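Local coordinates for protein ornithine carbamoyltransferase (Gloeobacter violaceus, PDB 3GD5) that probably catalyses the reversible transfer of the carbamoyl group from carbamoyl phosphate to ornithine, giving citrulline and phosphate in arginine biosynthesis, at residues L22-L27 with G207-E212; A143-I148 with A178-S183. All coordinates share one frame; numbering follows the deposited sequence.

Contact 1: L22-L27 with G207-E212; sequences LDEAQL and GRTGAE
E24 offers a single carboxylate oxygen to both terminal nitrogens of R208, in a salt bridge that spans 22-27 and 207-212. NH1 of R208 stands 2.7 Å from OE1 of E24, and NH2 of R208 is 2.8 Å from the same E24 OE1. Each N-H...O angle is 139°, the bend expected when an end-on guanidinium converges on one atom instead of pairing with two. E24 OE1 lies near the guanidinium plane, at its edge, but the carboxylate plane is turned 83° from it. In consequence NH2 reaches the syn lone pair of OE1, whereas NH1 comes from above the carboxylate plane; OE2 of E24 stays 4.0 Å from R208 NH1. The E24 chain bends at chi2 (80°), and the two side chains cross at about a right angle.

The contact joins the start of helix 24-39, in the carbamoyl phosphate domain, to the end of helix 196-209, in the Rossmann-like ornithine domain. D23 and Q26 form a capping box at the first of these: Q26 N donates to D23 OD1 at 2.8 Å, and D23 N returns a bond to Q26 OE1 at 2.9 Å. G210, with positive phi, takes the chain out of the second.

The tight part is E24 OE1, gripped by two nitrogens; beside it E24 CG meets T209 CG2 in a looser touch at 4.0 Å, while the T209 hydroxyl turns to A178. R208 is the solvent-side residue, exposed yet held end-on through NH1 and NH2. With E24 cut back to an alanine, the R208 guanidinium is likely to lose this anionic mate and be left to turn into solvent, and the T209 methyl to lose the CG it meets.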
loop_
_atom_site.group_PDB
_atom_site.type_symbol
_atom_site.label_atom_id
_atom_site.label_comp_id
_atom_site.label_asym_id
_atom_site.label_seq_id
_atom_site.Cartn_x
_atom_site.Cartn_y
_atom_site.Cartn_z
ATOM N N LEU A 22 -4.683 36.155 -21.322
ATOM C CA LEU A 22 -5.755 37.115 -21.523
ATOM C C LEU A 22 -5.156 38.489 -21.347
ATOM O O LEU A 22 -4.519 38.751 -20.330
ATOM C CB LEU A 22 -6.843 36.941 -20.463
ATOM C CG LEU A 22 -7.579 35.610 -20.297
ATOM C CD1 LEU A 22 -8.184 35.554 -18.904
ATOM C CD2 LEU A 22 -8.649 35.458 -21.364
ATOM N N ASP A 23 -5.328 39.366 -22.329
ATOM C CA ASP A 23 -4.824 40.722 -22.171
ATOM C C ASP A 23 -5.886 41.428 -21.326
ATOM O O ASP A 23 -6.888 40.812 -20.950
ATOM C CB ASP A 23 -4.633 41.422 -23.529
ATOM C CG ASP A 23 -5.890 41.425 -24.390
ATOM O OD1 ASP A 23 -6.993 41.708 -23.874
ATOM O OD2 ASP A 23 -5.764 41.157 -25.604
ATOM N N GLU A 24 -5.679 42.704 -21.017
ATOM C CA GLU A 24 -6.647 43.437 -20.206
ATOM C C GLU A 24 -8.058 43.362 -20.779
ATOM O O GLU A 24 -9.024 43.185 -20.041
ATOM C CB GLU A 24 -6.243 44.907 -20.071
ATOM C CG GLU A 24 -4.852 45.141 -19.506
ATOM C CD GLU A 24 -3.759 44.965 -20.543
ATOM O OE1 GLU A 24 -2.577 45.154 -20.192
ATOM O OE2 GLU A 24 -4.076 44.641 -21.707
ATOM N N ALA A 25 -8.173 43.490 -22.096
ATOM C CA ALA A 25 -9.475 43.456 -22.760
ATOM C C ALA A 25 -10.189 42.108 -22.651
ATOM O O ALA A 25 -11.393 42.041 -22.426
ATOM C CB ALA A 25 -9.309 43.837 -24.230
ATOM N N GLN A 26 -9.449 41.029 -22.824
ATOM C CA GLN A 26 -10.051 39.711 -22.752
ATOM C C GLN A 26 -10.492 39.370 -21.324
ATOM O O GLN A 26 -11.526 38.728 -21.120
ATOM C CB GLN A 26 -9.057 38.692 -23.299
ATOM C CG GLN A 26 -8.619 39.054 -24.715
ATOM C CD GLN A 26 -7.522 38.162 -25.255
ATOM O OE1 GLN A 26 -6.444 38.066 -24.670
ATOM N NE2 GLN A 26 -7.789 37.509 -26.383
ATOM N N LEU A 27 -9.730 39.829 -20.338
ATOM C CA LEU A 27 -10.067 39.558 -18.950
ATOM C C LEU A 27 -11.393 40.205 -18.570
ATOM O O LEU A 27 -12.231 39.579 -17.906
ATOM C CB LEU A 27 -8.953 40.053 -18.024
ATOM C CG LEU A 27 -9.167 39.808 -16.524
ATOM C CD1 LEU A 27 -9.488 38.332 -16.275
ATOM C CD2 LEU A 27 -7.922 40.239 -15.752
ATOM N N GLY A 207 2.158 49.079 -15.466
ATOM C CA GLY A 207 2.664 50.327 -15.997
ATOM C C GLY A 207 1.677 50.969 -16.949
ATOM O O GLY A 207 1.637 52.192 -17.085
ATOM N N ARG A 208 0.869 50.138 -17.596
ATOM C CA ARG A 208 -0.112 50.620 -18.553
ATOM C C ARG A 208 -1.506 50.742 -17.954
ATOM O O ARG A 208 -2.382 51.388 -18.528
ATOM C CB ARG A 208 -0.135 49.692 -19.769
ATOM C CG ARG A 208 1.238 49.541 -20.417
ATOM C CD ARG A 208 1.227 48.726 -21.711
ATOM N NE ARG A 208 1.137 47.280 -21.498
ATOM C CZ ARG A 208 0.008 46.622 -21.254
ATOM N NH1 ARG A 208 -1.147 47.274 -21.191
ATOM N NH2 ARG A 208 0.032 45.306 -21.087
ATOM N N THR A 209 -1.717 50.134 -16.794
ATOM C CA THR A 209 -3.026 50.194 -16.155
ATOM C C THR A 209 -3.032 51.189 -15.005
ATOM O O THR A 209 -4.087 51.529 -14.475
ATOM C CB THR A 209 -3.455 48.811 -15.630
ATOM O OG1 THR A 209 -2.499 48.345 -14.669
ATOM C CG2 THR A 209 -3.549 47.815 -16.779
ATOM N N GLY A 210 -1.843 51.644 -14.622
ATOM C CA GLY A 210 -1.731 52.612 -13.545
ATOM C C GLY A 210 -1.823 52.034 -12.145
ATOM O O GLY A 210 -2.082 52.765 -11.184
ATOM N N ALA A 211 -1.624 50.725 -12.022
ATOM C CA ALA A 211 -1.675 50.069 -10.720
ATOM C C ALA A 211 -0.242 49.888 -10.260
ATOM O O ALA A 211 0.672 49.900 -11.078
ATOM C CB ALA A 211 -2.364 48.712 -10.837
ATOM N N GLU A 212 -0.030 49.738 -8.960
ATOM C CA GLU A 212 1.328 49.540 -8.482
ATOM C C GLU A 212 1.486 48.129 -7.929
ATOM O O GLU A 212 0.570 47.584 -7.312
ATOM C CB GLU A 212 1.700 50.584 -7.421
ATOM C CG GLU A 212 1.084 50.374 -6.057
ATOM C CD GLU A 212 1.690 51.291 -5.005
ATOM O OE1 GLU A 212 2.936 51.428 -4.977
ATOM O OE2 GLU A 212 0.922 51.862 -4.199
#

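Contact 2: A143-I148 with A178-S183; sequences ADLLTI and AKVGMS
Neither segment brings a ring or other flat side chain to the meeting of I148 and M182; the flat group with a partner on each face is the A143 carbonyl, whose oxygen is reached by T147 N from one face and by T147 OG1 from the other. T147 OG1 lies 2.7 Å from A143 O, tilted 32° out of the carbonyl plane. Across the contact everything is apolar. M182 and I148 run tip to tip: M182 CE sits 3.5 Å from I148 CG2, tighter than usual carbon packing, and 3.6 Å from I148 CD1, so this methyl is lodged against both branches of the isoleucine. M182 keeps CG anti to its N (chi1 -175°) and turns only at chi3 (-66°), which swings CE onto I148.

Helix 138-152, from the carbamoyl phosphate side, is thus joined to the end of helix 168-180 in the Rossmann-like domain. G181, with positive phi, closes the latter in a Schellman motif, and M182 follows directly. A second, looser pair, L145 CD2 and V180 CG1, meets at 4.3 Å. M182 also packs on L155 and L158, and V180 on L27 and H28 of helix 24-39.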
loop_
_atom_site.group_PDB
_atom_site.type_symbol
_atom_site.label_atom_id
_atom_site.label_comp_id
_atom_site.label_asym_id
_atom_site.label_seq_id
_atom_site.Cartn_x
_atom_site.Cartn_y
_atom_site.Cartn_z
ATOM N N ALA A 143 -12.282 34.222 -10.351
ATOM C CA ALA A 143 -13.381 34.128 -9.398
ATOM C C ALA A 143 -13.201 35.185 -8.309
ATOM O O ALA A 143 -14.166 35.819 -7.869
ATOM C CB ALA A 143 -13.427 32.727 -8.772
ATOM N N ASP A 144 -11.962 35.382 -7.879
ATOM C CA ASP A 144 -11.682 36.362 -6.839
ATOM C C ASP A 144 -12.001 37.768 -7.343
ATOM O O ASP A 144 -12.659 38.551 -6.649
ATOM C CB ASP A 144 -10.210 36.280 -6.413
ATOM C CG ASP A 144 -9.802 34.872 -5.981
ATOM O OD1 ASP A 144 -10.596 34.201 -5.275
ATOM O OD2 ASP A 144 -8.680 34.449 -6.335
ATOM N N LEU A 145 -11.528 38.069 -8.552
ATOM C CA LEU A 145 -11.736 39.365 -9.192
ATOM C C LEU A 145 -13.227 39.661 -9.288
ATOM O O LEU A 145 -13.669 40.761 -8.973
ATOM C CB LEU A 145 -11.110 39.352 -10.589
ATOM C CG LEU A 145 -9.829 40.150 -10.870
ATOM C CD1 LEU A 145 -8.933 40.234 -9.655
ATOM C CD2 LEU A 145 -9.104 39.502 -12.041
ATOM N N LEU A 146 -13.991 38.657 -9.709
ATOM C CA LEU A 146 -15.437 38.762 -9.852
ATOM C C LEU A 146 -16.084 38.992 -8.486
ATOM O O LEU A 146 -17.133 39.626 -8.376
ATOM C CB LEU A 146 -15.977 37.471 -10.471
ATOM C CG LEU A 146 -17.289 37.452 -11.258
ATOM C CD1 LEU A 146 -17.601 36.007 -11.621
ATOM C CD2 LEU A 146 -18.427 38.041 -10.446
ATOM N N THR A 147 -15.453 38.471 -7.442
ATOM C CA THR A 147 -15.983 38.636 -6.100
ATOM C C THR A 147 -15.701 40.052 -5.609
ATOM O O THR A 147 -16.565 40.684 -5.013
ATOM C CB THR A 147 -15.357 37.625 -5.118
ATOM O OG1 THR A 147 -15.577 36.292 -5.600
ATOM C CG2 THR A 147 -15.989 37.766 -3.731
ATOM N N ILE A 148 -14.489 40.542 -5.866
ATOM C CA ILE A 148 -14.097 41.886 -5.453
ATOM C C ILE A 148 -15.012 42.885 -6.140
ATOM O O ILE A 148 -15.540 43.793 -5.502
ATOM C CB ILE A 148 -12.624 42.192 -5.827
ATOM C CG1 ILE A 148 -11.691 41.236 -5.078
ATOM C CG2 ILE A 148 -12.277 43.636 -5.482
ATOM C CD1 ILE A 148 -10.218 41.438 -5.390
ATOM N N ALA A 178 -2.985 43.561 -11.664
ATOM C CA ALA A 178 -2.410 44.522 -12.587
ATOM C C ALA A 178 -3.317 44.729 -13.794
ATOM O O ALA A 178 -3.627 45.867 -14.157
ATOM C CB ALA A 178 -1.036 44.048 -13.045
ATOM N N LYS A 179 -3.759 43.631 -14.401
ATOM C CA LYS A 179 -4.611 43.698 -15.582
ATOM C C LYS A 179 -5.927 44.472 -15.442
ATOM O O LYS A 179 -6.466 44.952 -16.440
ATOM C CB LYS A 179 -4.904 42.288 -16.102
ATOM C CG LYS A 179 -3.722 41.618 -16.782
ATOM C CD LYS A 179 -4.146 40.305 -17.408
ATOM C CE LYS A 179 -3.038 39.710 -18.258
ATOM N NZ LYS A 179 -1.865 39.345 -17.434
ATOM N N VAL A 180 -6.463 44.581 -14.230
ATOM C CA VAL A 180 -7.707 45.328 -14.049
ATOM C C VAL A 180 -7.454 46.683 -13.394
ATOM O O VAL A 180 -8.394 47.416 -13.081
ATOM C CB VAL A 180 -8.748 44.548 -13.199
ATOM C CG1 VAL A 180 -9.247 43.335 -13.971
ATOM C CG2 VAL A 180 -8.143 44.137 -11.868
ATOM N N GLY A 181 -6.179 47.005 -13.189
ATOM C CA GLY A 181 -5.825 48.277 -12.588
ATOM C C GLY A 181 -5.893 48.271 -11.076
ATOM O O GLY A 181 -5.973 49.328 -10.450
ATOM N N MET A 182 -5.869 47.083 -10.483
ATOM C CA MET A 182 -5.921 46.968 -9.034
ATOM C C MET A 182 -4.495 46.859 -8.521
ATOM O O MET A 182 -3.710 46.045 -9.018
ATOM C CB MET A 182 -6.725 45.727 -8.625
ATOM C CG MET A 182 -6.940 45.581 -7.122
ATOM S SD MET A 182 -7.835 44.062 -6.636
ATOM C CE MET A 182 -9.392 44.354 -7.313
ATOM N N SER A 183 -4.153 47.693 -7.542
ATOM C CA SER A 183 -2.820 47.664 -6.961
ATOM C C SER A 183 -2.684 46.429 -6.081
ATOM O O SER A 183 -3.631 46.027 -5.406
ATOM C CB SER A 183 -2.568 48.924 -6.126
ATOM O OG SER A 183 -2.427 50.068 -6.954
#

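Contact 2 is nested within the loop closed by contact 1, and their centres lie 10 Å apart. Neighbouring segments 178-183 and 207-212 tie them together: T209 OG1 is 2.8 Å from A178 O, and E212 N is 3.1 Å from S183 OG, both probable hydrogen bonds. E24 CG also packs 3.5 Å from K179 O. Both contacts span the two domains, one at the surface through a charge pair, the other buried and apolar. Contact 1 lies away from the annotated sites. In contact 2 the L145 side chain is about 9 Å from that of Q140 and about 11 Å from that of R300, both assigned to carbamoyl phosphate binding by similarity.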